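Iron-containing alcohol dehydrogenase (Ralstonia eutropha, PDB 3JZD) probably reduces maleylacetate to 3-oxoadipate with NADH or NADPH, as a homodimeric member of the iron-containing alcohol dehydrogenase family. Local coordinates at residues Gln26-Val31 / Gly59-Gly64; Glu52-Leu57 / Val94-Gly99; Ala179-Tyr184 / Ala270-Ala275; Glu278-Ile283 / Gln292-Thr297. One frame throughout, in Å; residues are numbered along the deposited sequence.

Contact 1: residues Gln26-Val31 / Gly59-Gly64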
loop_
_atom_site.group_PDB
_atom_site.type_symbol
_atom_site.label_atom_id
_atom_site.label_comp_id
_atom_site.label_asym_id
_atom_site.label_seq_id
_atom_site.Cartn_x
_atom_site.Cartn_y
_atom_site.Cartn_z
ATOM N N GLN A 26 -15.834 -14.353 -10.764
ATOM C CA GLN A 26 -16.086 -13.029 -11.288
ATOM C C GLN A 26 -15.141 -12.744 -12.418
ATOM O O GLN A 26 -15.015 -11.608 -12.826
ATOM C CB GLN A 26 -15.885 -11.977 -10.179
ATOM C CG GLN A 26 -16.768 -12.217 -8.981
ATOM C CD GLN A 26 -16.443 -11.302 -7.801
ATOM O OE1 GLN A 26 -15.755 -10.276 -7.939
ATOM N NE2 GLN A 26 -16.949 -11.674 -6.628
ATOM N N VAL A 27 -14.487 -13.770 -12.947
ATOM C CA VAL A 27 -13.505 -13.564 -13.998
ATOM C C VAL A 27 -14.051 -12.851 -15.240
ATOM O O VAL A 27 -13.378 -11.970 -15.782
ATOM C CB VAL A 27 -12.742 -14.891 -14.385
ATOM C CG1 VAL A 27 -13.666 -16.009 -14.968
ATOM C CG2 VAL A 27 -11.580 -14.574 -15.349
ATOM N N ALA A 28 -15.252 -13.204 -15.691
ATOM C CA ALA A 28 -15.830 -12.588 -16.903
ATOM C C ALA A 28 -16.030 -11.105 -16.677
ATOM O O ALA A 28 -15.761 -10.315 -17.575
ATOM C CB ALA A 28 -17.165 -13.219 -17.291
ATOM N N ALA A 29 -16.541 -10.745 -15.492
ATOM C CA ALA A 29 -16.776 -9.337 -15.111
ATOM C C ALA A 29 -15.442 -8.550 -15.153
ATOM O O ALA A 29 -15.427 -7.411 -15.573
ATOM C CB ALA A 29 -17.441 -9.205 -13.703
ATOM N N GLU A 30 -14.336 -9.185 -14.753
ATOM C CA GLU A 30 -13.018 -8.506 -14.766
ATOM C C GLU A 30 -12.433 -8.304 -16.154
ATOM O O GLU A 30 -11.811 -7.273 -16.449
ATOM C CB GLU A 30 -12.046 -9.236 -13.837
ATOM C CG GLU A 30 -12.473 -9.128 -12.388
ATOM C CD GLU A 30 -12.568 -7.657 -11.904
ATOM O OE1 GLU A 30 -11.786 -6.797 -12.366
ATOM O OE2 GLU A 30 -13.410 -7.381 -11.051
ATOM N N VAL A 31 -12.624 -9.285 -17.016
ATOM C CA VAL A 31 -12.254 -9.149 -18.430
ATOM C C VAL A 31 -13.104 -8.038 -19.095
ATOM O O VAL A 31 -12.556 -7.179 -19.811
ATOM C CB VAL A 31 -12.392 -10.516 -19.159
ATOM C CG1 VAL A 31 -12.330 -10.379 -20.675
ATOM C CG2 VAL A 31 -11.272 -11.488 -18.650
ATOM N N GLY A 59 -17.275 -17.912 -21.004
ATOM C CA GLY A 59 -18.291 -18.184 -21.976
ATOM C C GLY A 59 -17.825 -17.661 -23.312
ATOM O O GLY A 59 -16.714 -17.979 -23.709
ATOM N N PRO A 60 -18.622 -16.784 -23.949
ATOM C CA PRO A 60 -18.268 -16.286 -25.261
ATOM C C PRO A 60 -17.090 -15.324 -25.251
ATOM O O PRO A 60 -16.613 -14.988 -26.322
ATOM C CB PRO A 60 -19.554 -15.593 -25.723
ATOM C CG PRO A 60 -20.134 -15.109 -24.477
ATOM C CD PRO A 60 -19.896 -16.204 -23.494
ATOM N N LEU A 61 -16.629 -14.891 -24.077
ATOM C CA LEU A 61 -15.442 -14.067 -23.985
ATOM C C LEU A 61 -14.180 -14.914 -24.117
ATOM O O LEU A 61 -13.120 -14.372 -24.273
ATOM C CB LEU A 61 -15.367 -13.329 -22.654
ATOM C CG LEU A 61 -16.396 -12.262 -22.345
ATOM C CD1 LEU A 61 -16.377 -11.992 -20.886
ATOM C CD2 LEU A 61 -16.100 -10.982 -23.182
ATOM N N SER A 62 -14.296 -16.237 -24.036
ATOM C CA SER A 62 -13.158 -17.132 -24.103
ATOM C C SER A 62 -12.550 -17.267 -25.505
ATOM O O SER A 62 -13.242 -17.521 -26.442
ATOM C CB SER A 62 -13.585 -18.534 -23.661
ATOM O OG SER A 62 -12.493 -19.435 -23.762
ATOM N N ALA A 63 -11.247 -17.102 -25.606
ATOM C CA ALA A 63 -10.505 -17.300 -26.850
ATOM C C ALA A 63 -9.922 -18.712 -26.832
ATOM O O ALA A 63 -9.185 -19.075 -27.715
ATOM C CB ALA A 63 -9.352 -16.269 -26.969
ATOM N N GLY A 64 -10.259 -19.513 -25.833
ATOM C CA GLY A 64 -9.724 -20.870 -25.707
ATOM C C GLY A 64 -8.681 -20.987 -24.608
ATOM O O GLY A 64 -8.397 -20.024 -23.900
#
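Leu61 reaches across to Ala28 and Val31 with a single methyl. Its CD1 carbon lies 3.9 Å from Ala28 CB and 3.8 Å from Ala28 O, so the branch rests on the Ala28 methyl and carbonyl oxygen, in the first turn of the helix. One turn on, Val31 CG1 approaches the same Leu61 CD1 more loosely, at 4.4 Å. The leucine CG stands opposite its own carbonyl carbon (chi1 -67°), which carries the isobutyl end out toward the helix. No hydrogen bond crosses here; the contact is apolar and small.

In the fold, helix 27-33 packs against the 3-10 turn that leads into strand 62-66, an outermost strand of the six-stranded parallel sheet in the N-terminal, nucleotide-binding half. Leu61 sits just ahead of that strand, in this short turn after the end of helix 48-58. Ser62 N bonds back to Gly59 O at 3.0 Å across the bend. Directly after it, Ser62 OG accepts from Gly64 N in an ST turn (3.0 Å, 153°). Backbone bonds from Leu61 and Ala63 to Ala39 tie 59-64 to strand 39-42, while Val31 also touches Leu58 and Val94.

Contact 2: residues Glu52-Leu57 / Val94-Gly99. With NAD (nicotinamide-adenine-dinucleotide), chain E.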
loop_
_atom_site.group_PDB
_atom_site.type_symbol
_atom_site.label_atom_id
_atom_site.label_comp_id
_atom_site.label_asym_id
_atom_site.label_seq_id
_atom_site.Cartn_x
_atom_site.Cartn_y
_atom_site.Cartn_z
ATOM N N GLU A 52 -10.079 -24.833 -17.689
ATOM C CA GLU A 52 -11.365 -25.079 -18.358
ATOM C C GLU A 52 -12.524 -24.468 -17.622
ATOM O O GLU A 52 -13.442 -23.962 -18.249
ATOM C CB GLU A 52 -11.643 -26.569 -18.579
ATOM C CG GLU A 52 -10.856 -27.155 -19.729
ATOM C CD GLU A 52 -11.197 -26.544 -21.096
ATOM O OE1 GLU A 52 -12.293 -25.947 -21.247
ATOM O OE2 GLU A 52 -10.362 -26.694 -22.031
ATOM N N ARG A 53 -12.507 -24.542 -16.294
ATOM C CA ARG A 53 -13.542 -23.878 -15.501
ATOM C C ARG A 53 -13.506 -22.370 -15.740
ATOM O O ARG A 53 -14.553 -21.759 -15.877
ATOM C CB ARG A 53 -13.411 -24.255 -14.019
ATOM C CG ARG A 53 -13.986 -25.685 -13.788
ATOM C CD ARG A 53 -13.761 -26.201 -12.378
ATOM N NE ARG A 53 -14.425 -25.400 -11.334
ATOM C CZ ARG A 53 -15.440 -25.779 -10.553
ATOM N NH1 ARG A 53 -16.001 -26.990 -10.629
ATOM N NH2 ARG A 53 -15.881 -24.922 -9.646
ATOM N N ILE A 54 -12.310 -21.777 -15.761
ATOM C CA ILE A 54 -12.174 -20.351 -16.106
ATOM C C ILE A 54 -12.725 -20.111 -17.528
ATOM O O ILE A 54 -13.574 -19.233 -17.731
ATOM C CB ILE A 54 -10.714 -19.871 -16.002
ATOM C CG1 ILE A 54 -10.272 -19.962 -14.549
ATOM C CG2 ILE A 54 -10.508 -18.416 -16.523
ATOM C CD1 ILE A 54 -11.177 -19.231 -13.611
ATOM N N ALA A 55 -12.298 -20.931 -18.490
ATOM C CA ALA A 55 -12.789 -20.769 -19.873
ATOM C C ALA A 55 -14.313 -20.890 -19.918
ATOM O O ALA A 55 -14.982 -20.118 -20.599
ATOM C CB ALA A 55 -12.142 -21.730 -20.813
ATOM N N ASP A 56 -14.875 -21.809 -19.149
ATOM C CA ASP A 56 -16.315 -21.905 -19.116
ATOM C C ASP A 56 -16.965 -20.676 -18.472
ATOM O O ASP A 56 -18.011 -20.259 -18.922
ATOM C CB ASP A 56 -16.769 -23.165 -18.413
ATOM C CG ASP A 56 -16.506 -24.423 -19.258
ATOM O OD1 ASP A 56 -16.236 -24.306 -20.478
ATOM O OD2 ASP A 56 -16.562 -25.527 -18.692
ATOM N N LEU A 57 -16.369 -20.125 -17.414
ATOM C CA LEU A 57 -16.908 -18.925 -16.815
ATOM C C LEU A 57 -16.903 -17.754 -17.828
ATOM O O LEU A 57 -17.831 -16.966 -17.858
ATOM C CB LEU A 57 -16.161 -18.553 -15.530
ATOM C CG LEU A 57 -16.545 -19.428 -14.333
ATOM C CD1 LEU A 57 -15.486 -19.461 -13.235
ATOM C CD2 LEU A 57 -17.845 -18.951 -13.787
ATOM N N VAL A 94 -5.574 -14.493 -19.604
ATOM C CA VAL A 94 -5.939 -14.825 -18.232
ATOM C C VAL A 94 -5.039 -15.986 -17.779
ATOM O O VAL A 94 -5.163 -17.129 -18.269
ATOM C CB VAL A 94 -7.392 -15.244 -18.090
ATOM C CG1 VAL A 94 -7.728 -15.513 -16.575
ATOM C CG2 VAL A 94 -8.349 -14.205 -18.704
ATOM N N ALA A 95 -4.159 -15.688 -16.830
ATOM C CA ALA A 95 -3.189 -16.649 -16.358
ATOM C C ALA A 95 -3.724 -17.336 -15.138
ATOM O O ALA A 95 -3.952 -16.688 -14.122
ATOM C CB ALA A 95 -1.870 -15.960 -16.061
ATOM N N VAL A 96 -3.930 -18.649 -15.246
ATOM C CA VAL A 96 -4.399 -19.472 -14.139
ATOM C C VAL A 96 -3.307 -20.459 -13.778
ATOM O O VAL A 96 -3.107 -21.472 -14.454
ATOM C CB VAL A 96 -5.650 -20.279 -14.489
ATOM C CG1 VAL A 96 -6.300 -20.791 -13.159
ATOM C CG2 VAL A 96 -6.622 -19.422 -15.293
ATOM N N GLY A 97 -2.605 -20.172 -12.695
ATOM C CA GLY A 97 -1.523 -21.024 -12.240
ATOM C C GLY A 97 -0.587 -20.291 -11.298
ATOM O O GLY A 97 -0.945 -19.265 -10.721
ATOM N N GLY A 98 0.617 -20.834 -11.150
ATOM C CA GLY A 98 1.652 -20.194 -10.353
ATOM C C GLY A 98 2.550 -19.284 -11.191
ATOM O O GLY A 98 2.208 -18.891 -12.311
ATOM N N GLY A 99 3.708 -18.967 -10.623
ATOM C CA GLY A 99 4.714 -18.116 -11.232
ATOM C C GLY A 99 5.038 -18.403 -12.678
ATOM O O GLY A 99 5.236 -17.467 -13.466
HETATM P PA NAD E . 5.180 -23.117 -10.905
HETATM O O1A NAD E . 4.357 -22.036 -11.542
HETATM O O2A NAD E . 6.359 -23.364 -11.742
HETATM O O5B NAD E . 4.256 -24.373 -10.506
HETATM C C5B NAD E . 4.840 -25.641 -10.215
HETATM C C4B NAD E . 3.813 -26.729 -10.473
HETATM O O4B NAD E . 2.736 -26.661 -9.560
HETATM C C3B NAD E . 3.185 -26.575 -11.853
HETATM O O3B NAD E . 3.042 -27.817 -12.481
HETATM C C2B NAD E . 1.796 -26.047 -11.583
HETATM O O2B NAD E . 0.882 -26.405 -12.593
HETATM C C1B NAD E . 1.498 -26.695 -10.235
HETATM N N9A NAD E . 0.523 -25.934 -9.454
HETATM C C8A NAD E . 0.601 -24.585 -9.221
HETATM N N7A NAD E . -0.438 -24.240 -8.444
HETATM C C5A NAD E . -1.188 -25.319 -8.180
HETATM C C6A NAD E . -2.385 -25.499 -7.472
HETATM N N6A NAD E . -2.846 -24.615 -6.610
HETATM N N1A NAD E . -2.938 -26.756 -7.433
HETATM C C2A NAD E . -2.334 -27.811 -8.075
HETATM N N3A NAD E . -1.148 -27.637 -8.764
HETATM C C4A NAD E . -0.590 -26.397 -8.836
HETATM O O3 NAD E . 5.738 -22.772 -9.432
HETATM P PN NAD E . 5.938 -21.312 -8.784
HETATM O O1N NAD E . 6.910 -21.586 -7.638
HETATM O O2N NAD E . 4.626 -20.666 -8.580
HETATM O O5D NAD E . 6.635 -20.422 -9.866
HETATM C C5D NAD E . 8.028 -20.373 -9.954
HETATM C C4D NAD E . 8.362 -19.727 -11.283
HETATM O O4D NAD E . 7.893 -18.403 -11.229
HETATM C C3D NAD E . 9.858 -19.638 -11.519
HETATM O O3D NAD E . 10.075 -19.575 -12.895
HETATM C C2D NAD E . 10.210 -18.335 -10.873
HETATM O O2D NAD E . 11.442 -17.833 -11.327
HETATM C C1D NAD E . 8.990 -17.510 -11.289
HETATM N N1N NAD E . 8.811 -16.333 -10.423
HETATM C C2N NAD E . 8.928 -15.093 -10.997
HETATM C C3N NAD E . 8.763 -13.949 -10.229
HETATM C C7N NAD E . 8.800 -12.583 -10.875
HETATM O O7N NAD E . 8.575 -11.443 -10.101
HETATM N N7N NAD E . 8.997 -12.421 -12.170
HETATM C C4N NAD E . 8.470 -14.082 -8.862
HETATM C C5N NAD E . 8.343 -15.344 -8.293
HETATM C C6N NAD E . 8.493 -16.476 -9.098
#
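Ile54 is the residue of helix 48-58 that meets strand 92-97 here, and it does so with both branches of its beta carbon. Just before it, Glu52 touches Val65 of strand 62-66. At Ile54 the side chain points into the sheet. CG1 lies opposite the carbonyl carbon (chi1 -65°) and meets Val96 CG2 at 3.8 Å, whereas CG2, turned away from the backbone N, meets Val94 CG1 at 4.0 Å. The isoleucine therefore spans two valines two residues apart on the same face of the strand, crossing each of them obliquely, and all three side chains are buried.

This is helix-on-sheet packing in a Rossmann-like nucleotide-binding domain of parallel strands. Val41 of the adjoining strand 39-42 also touches Ile54, and Ile119 of strand 116-120 does so from the other neighbour of strand 92-97. Ala55, next along the helix, leans on Ser62 and Val65 of strand 62-66.

Past Val96 the strand runs into Gly97-Gly98-Gly99, a glycine-rich turn that lets the diphosphate of NAD come close to the backbone. Gly98 C comes within 3.3 Å of O1A on one phosphate. At the N-terminus of helix 99-112, Gly99 N donates to oxygen O2N of the other phosphate (2.8 Å, 151°).

Contact 3: residues Ala179-Tyr184 / Ala270-Ala275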
loop_
_atom_site.group_PDB
_atom_site.type_symbol
_atom_site.label_atom_id
_atom_site.label_comp_id
_atom_site.label_asym_id
_atom_site.label_seq_id
_atom_site.Cartn_x
_atom_site.Cartn_y
_atom_site.Cartn_z
ATOM N N ALA A 179 9.849 -10.825 1.344
ATOM C CA ALA A 179 9.651 -9.917 2.452
ATOM C C ALA A 179 10.912 -9.784 3.329
ATOM O O ALA A 179 11.286 -8.675 3.755
ATOM C CB ALA A 179 8.422 -10.381 3.327
ATOM N N ALA A 180 11.554 -10.905 3.634
ATOM C CA ALA A 180 12.746 -10.889 4.509
ATOM C C ALA A 180 13.832 -9.952 3.969
ATOM O O ALA A 180 14.352 -9.114 4.694
ATOM C CB ALA A 180 13.297 -12.360 4.756
ATOM N N GLU A 181 14.138 -10.075 2.679
ATOM C CA GLU A 181 15.136 -9.217 2.020
ATOM C C GLU A 181 14.640 -7.818 1.761
ATOM O O GLU A 181 15.423 -6.855 1.753
ATOM C CB GLU A 181 15.674 -9.840 0.690
ATOM C CG GLU A 181 16.417 -11.122 0.883
ATOM C CD GLU A 181 17.558 -11.289 -0.093
ATOM O OE1 GLU A 181 17.319 -11.356 -1.346
ATOM O OE2 GLU A 181 18.695 -11.369 0.437
ATOM N N GLY A 182 13.338 -7.676 1.550
ATOM C CA GLY A 182 12.735 -6.365 1.422
ATOM C C GLY A 182 13.023 -5.514 2.662
ATOM O O GLY A 182 13.273 -4.316 2.573
ATOM N N LEU A 183 13.006 -6.145 3.829
ATOM C CA LEU A 183 13.256 -5.412 5.051
ATOM C C LEU A 183 14.656 -4.822 5.095
ATOM O O LEU A 183 14.891 -3.916 5.851
ATOM C CB LEU A 183 12.977 -6.297 6.274
ATOM C CG LEU A 183 11.508 -6.569 6.535
ATOM C CD1 LEU A 183 11.314 -7.802 7.439
ATOM C CD2 LEU A 183 10.880 -5.309 7.135
ATOM N N TYR A 184 15.627 -5.390 4.378
ATOM C CA TYR A 184 16.955 -4.805 4.399
ATOM C C TYR A 184 17.430 -4.270 3.058
ATOM O O TYR A 184 18.607 -4.034 2.857
ATOM C CB TYR A 184 17.957 -5.758 5.018
ATOM C CG TYR A 184 18.140 -7.128 4.405
ATOM C CD1 TYR A 184 18.818 -7.291 3.210
ATOM C CD2 TYR A 184 17.766 -8.287 5.104
ATOM C CE1 TYR A 184 19.052 -8.566 2.695
ATOM C CE2 TYR A 184 18.014 -9.556 4.594
ATOM C CZ TYR A 184 18.658 -9.680 3.404
ATOM O OH TYR A 184 18.932 -10.914 2.907
ATOM N N ALA A 270 21.465 -16.092 7.713
ATOM C CA ALA A 270 22.602 -16.201 8.636
ATOM C C ALA A 270 23.827 -15.389 8.126
ATOM O O ALA A 270 24.546 -14.744 8.922
ATOM C CB ALA A 270 22.999 -17.672 8.884
ATOM N N TYR A 271 24.037 -15.395 6.808
ATOM C CA TYR A 271 25.165 -14.699 6.192
ATOM C C TYR A 271 25.037 -13.179 6.404
ATOM O O TYR A 271 26.003 -12.498 6.713
ATOM C CB TYR A 271 25.182 -15.003 4.697
ATOM C CG TYR A 271 26.366 -14.472 3.965
ATOM C CD1 TYR A 271 26.420 -13.144 3.555
ATOM C CD2 TYR A 271 27.433 -15.311 3.619
ATOM C CE1 TYR A 271 27.512 -12.641 2.848
ATOM C CE2 TYR A 271 28.544 -14.807 2.913
ATOM C CZ TYR A 271 28.566 -13.485 2.526
ATOM O OH TYR A 271 29.658 -12.996 1.865
ATOM N N ASN A 272 23.839 -12.649 6.181
ATOM C CA ASN A 272 23.600 -11.223 6.321
ATOM C C ASN A 272 23.240 -10.695 7.716
ATOM O O ASN A 272 23.286 -9.466 7.930
ATOM C CB ASN A 272 22.497 -10.813 5.337
ATOM C CG ASN A 272 23.004 -10.691 3.906
ATOM O OD1 ASN A 272 24.226 -10.550 3.646
ATOM N ND2 ASN A 272 22.073 -10.740 2.960
ATOM N N ALA A 273 22.967 -11.597 8.663
ATOM C CA ALA A 273 22.393 -11.215 9.967
ATOM C C ALA A 273 23.174 -10.143 10.752
ATOM O O ALA A 273 22.563 -9.202 11.269
ATOM C CB ALA A 273 22.135 -12.476 10.857
ATOM N N ALA A 274 24.486 -10.285 10.839
ATOM C CA ALA A 274 25.313 -9.347 11.590
ATOM C C ALA A 274 25.232 -7.934 11.045
ATOM O O ALA A 274 25.368 -6.964 11.793
ATOM C CB ALA A 274 26.806 -9.795 11.616
ATOM N N ALA A 275 24.980 -7.824 9.755
ATOM C CA ALA A 275 24.936 -6.544 9.073
ATOM C C ALA A 275 23.624 -5.774 9.221
ATOM O O ALA A 275 23.644 -4.538 9.172
ATOM C CB ALA A 275 25.246 -6.757 7.576
#
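This is a buried polar contact between the C-terminal ends of two helices, 165-182 and 257-272, in the all-helical C-terminal half of the chain. One hydrogen bond carries it: Asn272 ND2 donates to Tyr184 OH at 3.1 Å, with an angle of 157° at the hydrogen. The hydroxyl lies in the amide plane of Asn272, while the amide and the phenol ring stand 85° apart. ND2 also comes 3.6 Å from Tyr184 CZ, obliquely to the ring.

The same phenol oxygen is also held from within its own segment, roughly at a right angle to the Asn272 bond. Tyr184 OH donates to Glu181 OE2 at 2.5 Å, and the carboxylate receives it on the anti lone pair, the one away from OE1. With CG placed between the backbone N and carbonyl carbon (chi1 58°), the tyrosine folds back over its helix end, and Glu181 CA sits 3.8 Å above the middle of one ring face. With its proton committed to the carboxylate, the phenol oxygen would probably be a better acceptor for the Asn272 amide.

Further bonds hold both partners. Glu181 receives His243 and the backbone N of Ala240 on OE1, and that of His242 on OE2; Asn272 OD1 takes Asn335 ND2. Around the pair, Tyr184 packs on Ala279 of helix 277-287, Leu183 touches helices 190-212 and 277-287, and Tyr271 leans on helix 341-353.

Contact 4: residues Glu278-Ile283 / Gln292-Thr297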
loop_
_atom_site.group_PDB
_atom_site.type_symbol
_atom_site.label_atom_id
_atom_site.label_comp_id
_atom_site.label_asym_id
_atom_site.label_seq_id
_atom_site.Cartn_x
_atom_site.Cartn_y
_atom_site.Cartn_z
ATOM N N GLU A 278 18.424 -4.901 12.820
ATOM C CA GLU A 278 17.068 -4.374 12.894
ATOM C C GLU A 278 16.108 -5.198 11.993
ATOM O O GLU A 278 15.012 -5.535 12.438
ATOM C CB GLU A 278 17.007 -2.894 12.539
ATOM C CG GLU A 278 15.605 -2.372 12.597
ATOM C CD GLU A 278 15.518 -0.876 12.552
ATOM O OE1 GLU A 278 16.491 -0.194 12.926
ATOM O OE2 GLU A 278 14.443 -0.383 12.163
ATOM N N ALA A 279 16.506 -5.509 10.748
ATOM C CA ALA A 279 15.644 -6.299 9.873
ATOM C C ALA A 279 15.434 -7.696 10.515
ATOM O O ALA A 279 14.323 -8.200 10.562
ATOM C CB ALA A 279 16.226 -6.385 8.426
HETATM N N MSE A 280 16.494 -8.300 11.038
HETATM C CA MSE A 280 16.383 -9.591 11.700
HETATM C C MSE A 280 15.401 -9.608 12.866
HETATM O O MSE A 280 14.610 -10.559 12.995
HETATM C CB MSE A 280 17.729 -10.072 12.212
HETATM C CG MSE A 280 18.775 -10.445 11.201
HETATM SE SE MSE A 280 18.248 -11.605 9.718
HETATM C CE MSE A 280 17.402 -10.311 8.543
ATOM N N ALA A 281 15.472 -8.596 13.741
ATOM C CA ALA A 281 14.513 -8.444 14.829
ATOM C C ALA A 281 13.040 -8.356 14.344
ATOM O O ALA A 281 12.135 -8.832 15.013
ATOM C CB ALA A 281 14.882 -7.241 15.747
ATOM N N ARG A 282 12.798 -7.723 13.206
ATOM C CA ARG A 282 11.461 -7.661 12.638
ATOM C C ARG A 282 11.065 -9.012 12.068
ATOM O O ARG A 282 9.930 -9.428 12.223
ATOM C CB ARG A 282 11.322 -6.556 11.584
ATOM C CG ARG A 282 11.503 -5.166 12.199
ATOM C CD ARG A 282 11.331 -4.026 11.256
ATOM N NE ARG A 282 9.937 -3.879 10.816
ATOM C CZ ARG A 282 9.484 -2.835 10.125
ATOM N NH1 ARG A 282 10.329 -1.859 9.786
ATOM N NH2 ARG A 282 8.193 -2.760 9.787
ATOM N N ILE A 283 11.988 -9.724 11.439
ATOM C CA ILE A 283 11.637 -11.034 10.945
ATOM C C ILE A 283 11.319 -11.976 12.117
ATOM O O ILE A 283 10.395 -12.779 12.039
ATOM C CB ILE A 283 12.734 -11.602 10.093
ATOM C CG1 ILE A 283 12.861 -10.777 8.788
ATOM C CG2 ILE A 283 12.472 -13.087 9.844
ATOM C CD1 ILE A 283 14.163 -11.098 8.012
ATOM N N GLN A 292 15.088 -16.874 19.545
ATOM C CA GLN A 292 15.760 -17.576 18.457
ATOM C C GLN A 292 16.147 -16.632 17.334
ATOM O O GLN A 292 15.520 -15.583 17.128
ATOM C CB GLN A 292 14.824 -18.614 17.859
ATOM C CG GLN A 292 14.428 -19.765 18.800
ATOM C CD GLN A 292 13.495 -20.746 18.116
ATOM O OE1 GLN A 292 13.041 -20.522 16.969
ATOM N NE2 GLN A 292 13.168 -21.819 18.819
ATOM N N SER A 293 17.142 -17.032 16.560
ATOM C CA SER A 293 17.503 -16.303 15.360
ATOM C C SER A 293 16.400 -16.416 14.288
ATOM O O SER A 293 15.600 -17.317 14.311
ATOM C CB SER A 293 18.833 -16.818 14.790
ATOM O OG SER A 293 18.758 -18.186 14.435
ATOM N N ALA A 294 16.380 -15.458 13.364
ATOM C CA ALA A 294 15.480 -15.465 12.225
ATOM C C ALA A 294 15.802 -16.738 11.431
ATOM O O ALA A 294 14.907 -17.564 11.123
ATOM C CB ALA A 294 15.701 -14.217 11.371
ATOM N N ALA A 295 17.097 -16.922 11.165
ATOM C CA ALA A 295 17.577 -18.091 10.455
ATOM C C ALA A 295 17.055 -19.425 11.033
ATOM O O ALA A 295 16.486 -20.252 10.323
ATOM C CB ALA A 295 19.100 -18.108 10.441
ATOM N N ALA A 296 17.287 -19.663 12.316
ATOM C CA ALA A 296 16.883 -20.935 12.909
ATOM C C ALA A 296 15.381 -21.127 12.862
ATOM O O ALA A 296 14.895 -22.259 12.660
ATOM C CB ALA A 296 17.398 -21.063 14.354
ATOM N N THR A 297 14.651 -20.029 13.071
ATOM C CA THR A 297 13.206 -20.064 13.116
ATOM C C THR A 297 12.618 -20.445 11.759
ATOM O O THR A 297 11.713 -21.264 11.698
ATOM C CB THR A 297 12.613 -18.734 13.702
ATOM O OG1 THR A 297 13.158 -18.511 15.000
ATOM C CG2 THR A 297 11.097 -18.789 13.827
#
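Ala294 presses its single methyl between two side chains of helix 277-287: Ile283 CG2 lies 3.7 Å from Ala294 CB, and the selenium of Met280, present as selenomethionine, lies 4.0 Å from the same CB. The arrangement is a helix-loop-helix packing in the C-terminal helical domain, in which the loop after helix 277-287 brings the first turn of helix 294-304 alongside that helix, the two short segments running in roughly the same direction. Small size at Ala294 lets the backbones approach closely, its CA being 6.0 Å from that of Met280.

Ile283 offers CG2, the branch anti to its backbone N, while CG1 takes the position beside that nitrogen (chi1 -67°). The chain of Met280 bends at both chi2 and chi3, curling back so that SE, rather than the terminal methyl, makes the contact. No hydrogen bond links the segments.

Polar bonds at the start of the second helix set Ala294 in place. Arg284 NE reaches Gln292 O, just before the N-cap residue Ser293. Asp358 O, at the chain's C-terminus, also bonds to Ser293 OG, and that same hydroxyl oxygen caps the helix by accepting from Ala296 N (3.0 Å, 158°).

In the fold
The four contacts fall into two pairs, one in each half of the chain. Contacts 1 and 2 share the parallel sheet, with centres 10 Å apart; Val27 CG1 meets Leu57 CB at 3.6 Å, so helices 27-33 and 48-58 pack directly. Contacts 3 and 4 lie 8 Å apart between centres, joined where Ile283 CD1 meets Ala180 CB at 3.6 Å. The pairs sit on opposite sides of the chain's centre; contacts 2 and 3 come closest, about 15 Å between nearest atoms. Only contact 2 reaches NAD directly, whereas the Glu181 side chain of contact 3 stays about 12 Å from the cofactor.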